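Local atomic coordinates of LP04448p (Drosophila melanogaster, PDB entry 2QK2), a protein that probably binds tubulin through its TOG domains, of which this is the second, and takes part in tracking microtubule plus ends as an XMAP215 family member. Residues 47-52 against 86-91. Residues are numbered along the deposited sequence; the frame is centred on the assembly and turned at random.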
loop_
_atom_site.group_PDB
_atom_site.type_symbol
_atom_site.label_atom_id
_atom_site.label_comp_id
_atom_site.label_asym_id
_atom_site.label_seq_id
_atom_site.Cartn_x
_atom_site.Cartn_y
_atom_site.Cartn_z
ATOM N N PRO A 47 -3.797 -10.494 16.829
ATOM C CA PRO A 47 -4.404 -9.822 15.674
ATOM C C PRO A 47 -5.224 -8.574 15.999
ATOM O O PRO A 47 -5.456 -7.735 15.127
ATOM C CB PRO A 47 -5.246 -10.929 15.039
ATOM C CG PRO A 47 -5.656 -11.747 16.216
ATOM C CD PRO A 47 -4.370 -11.839 17.009
ATOM N N LYS A 48 -5.667 -8.451 17.247
ATOM C CA LYS A 48 -6.452 -7.290 17.660
ATOM C C LYS A 48 -5.599 -6.441 18.597
ATOM O O LYS A 48 -5.201 -6.888 19.673
ATOM C CB LYS A 48 -7.733 -7.740 18.370
ATOM C CG LYS A 48 -8.695 -6.615 18.707
ATOM C CD LYS A 48 -9.282 -5.992 17.453
ATOM C CE LYS A 48 -10.301 -4.917 17.805
ATOM N NZ LYS A 48 -10.935 -4.311 16.595
ATOM N N LEU A 49 -5.322 -5.210 18.186
ATOM C CA LEU A 49 -4.479 -4.325 18.976
ATOM C C LEU A 49 -5.221 -3.233 19.728
ATOM O O LEU A 49 -6.142 -2.604 19.210
ATOM C CB LEU A 49 -3.409 -3.699 18.076
ATOM C CG LEU A 49 -2.544 -4.723 17.328
ATOM C CD1 LEU A 49 -1.593 -4.022 16.369
ATOM C CD2 LEU A 49 -1.772 -5.562 18.339
ATOM N N GLU A 50 -4.792 -3.014 20.964
ATOM C CA GLU A 50 -5.371 -1.998 21.833
ATOM C C GLU A 50 -4.944 -0.603 21.367
ATOM O O GLU A 50 -3.916 -0.450 20.699
ATOM C CB GLU A 50 -4.878 -2.247 23.257
ATOM C CG GLU A 50 -5.508 -1.394 24.334
ATOM C CD GLU A 50 -4.924 -1.707 25.701
ATOM O OE1 GLU A 50 -3.775 -1.291 25.969
ATOM O OE2 GLU A 50 -5.605 -2.386 26.498
ATOM N N ASN A 51 -5.734 0.410 21.710
ATOM C CA ASN A 51 -5.398 1.783 21.344
ATOM C C ASN A 51 -4.104 2.146 22.061
ATOM O O ASN A 51 -3.787 1.562 23.092
ATOM C CB ASN A 51 -6.495 2.747 21.790
ATOM C CG ASN A 51 -7.819 2.459 21.132
ATOM O OD1 ASN A 51 -7.936 2.499 19.908
ATOM N ND2 ASN A 51 -8.831 2.166 21.943
ATOM N N GLY A 52 -3.362 3.105 21.522
ATOM C CA GLY A 52 -2.114 3.496 22.157
ATOM C C GLY A 52 -1.294 4.450 21.317
ATOM O O GLY A 52 -1.730 4.864 20.245
ATOM N N LYS A 86 -3.062 -3.609 10.047
ATOM C CA LYS A 86 -4.224 -4.497 10.067
ATOM C C LYS A 86 -4.811 -4.649 11.468
ATOM O O LYS A 86 -6.027 -4.725 11.632
ATOM C CB LYS A 86 -3.861 -5.898 9.583
ATOM C CG LYS A 86 -3.609 -6.042 8.104
ATOM C CD LYS A 86 -3.547 -7.521 7.738
ATOM C CE LYS A 86 -4.844 -8.226 8.134
ATOM N NZ LYS A 86 -4.841 -9.688 7.837
ATOM N N GLY A 87 -3.942 -4.725 12.470
ATOM C CA GLY A 87 -4.405 -4.904 13.834
ATOM C C GLY A 87 -5.065 -3.684 14.434
ATOM O O GLY A 87 -5.799 -3.792 15.417
ATOM N N LEU A 88 -4.801 -2.526 13.841
ATOM C CA LEU A 88 -5.348 -1.258 14.307
ATOM C C LEU A 88 -6.512 -0.804 13.428
ATOM O O LEU A 88 -7.311 0.044 13.828
ATOM C CB LEU A 88 -4.249 -0.187 14.285
ATOM C CG LEU A 88 -3.593 0.334 15.576
ATOM C CD1 LEU A 88 -3.750 -0.638 16.721
ATOM C CD2 LEU A 88 -2.128 0.615 15.294
ATOM N N ALA A 89 -6.595 -1.363 12.224
ATOM C CA ALA A 89 -7.652 -1.002 11.282
ATOM C C ALA A 89 -7.724 0.520 11.165
ATOM O O ALA A 89 -6.705 1.168 10.938
ATOM C CB ALA A 89 -8.989 -1.576 11.748
ATOM N N LYS A 90 -8.912 1.093 11.340
ATOM C CA LYS A 90 -9.078 2.543 11.235
ATOM C C LYS A 90 -8.277 3.318 12.273
ATOM O O LYS A 90 -8.020 4.507 12.092
ATOM C CB LYS A 90 -10.556 2.925 11.356
ATOM C CG LYS A 90 -11.452 2.303 10.290
ATOM C CD LYS A 90 -11.189 2.876 8.909
ATOM C CE LYS A 90 -12.068 2.191 7.870
ATOM N NZ LYS A 90 -13.516 2.278 8.223
ATOM N N ARG A 91 -7.895 2.657 13.364
ATOM C CA ARG A 91 -7.106 3.314 14.405
ATOM C C ARG A 91 -5.718 3.686 13.873
ATOM O O ARG A 91 -4.955 4.375 14.548
ATOM C CB ARG A 91 -6.938 2.403 15.631
ATOM C CG ARG A 91 -8.069 2.437 16.661
ATOM C CD ARG A 91 -9.172 1.427 16.376
ATOM N NE ARG A 91 -8.693 0.042 16.332
ATOM C CZ ARG A 91 -8.082 -0.591 17.333
ATOM N NH1 ARG A 91 -7.856 0.026 18.487
ATOM N NH2 ARG A 91 -7.692 -1.851 17.177
HETATM O O HOH W 1 -9.317 -3.206 14.822
#
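Lys48 and Gly87 bring the extended segment 47-52 against the last turn of helix 71-88, their CA atoms 5.0 Å apart, and there Leu49 N donates to Gly87 O (3.1 Å, 158° at the hydrogen). Gly87 CA lies 3.3 Å from Pro47 O in a CA-H...O contact; Gly87 has no side chain to keep the two backbones apart, and Leu49 CD1 packs against its CA.

Arg91, just past the helix end, supplies most of the remaining polar contact. Bends at chi2 and chi3 fold its chain round so that the guanidinium meets the loop edge-on. NH2 reaches Leu49 O at 2.7 Å, in the carbonyl plane, while NH1 adds a weak second bond to the same oxygen. NH1 also donates to Asn51 OD1 (2.9 Å), within the guanidinium plane but well above that of the amide, the two planes standing 86° apart; together these bonds probably limit rotation of the group. Lys48 crosses the arginine at about a right angle. Its NZ is 4.1 Å from Arg91 NH2, and one water accepts from both, probably easing the repulsion between like charges.

Beneath this polar layer, Leu49 CB presses on Leu88 CD1 at 3.4 Å, tighter than usual for two carbons, and the same CD1 lies over one guanidinium face, offset toward its rim.

The contact thus joins two inter-helix connections of the all-helical, HEAT-like TOG domain: the loop from helix 29-45 to helix 55-67, and the turn from helix 71-88 into helix 93-105. Tyr54 touches both leucines and its hydroxyl hydrogen-bonds to Glu50 O, whereas Val10 makes backbone hydrogen bonds with Lys48 and Glu50, tying the N-terminal region to the loop.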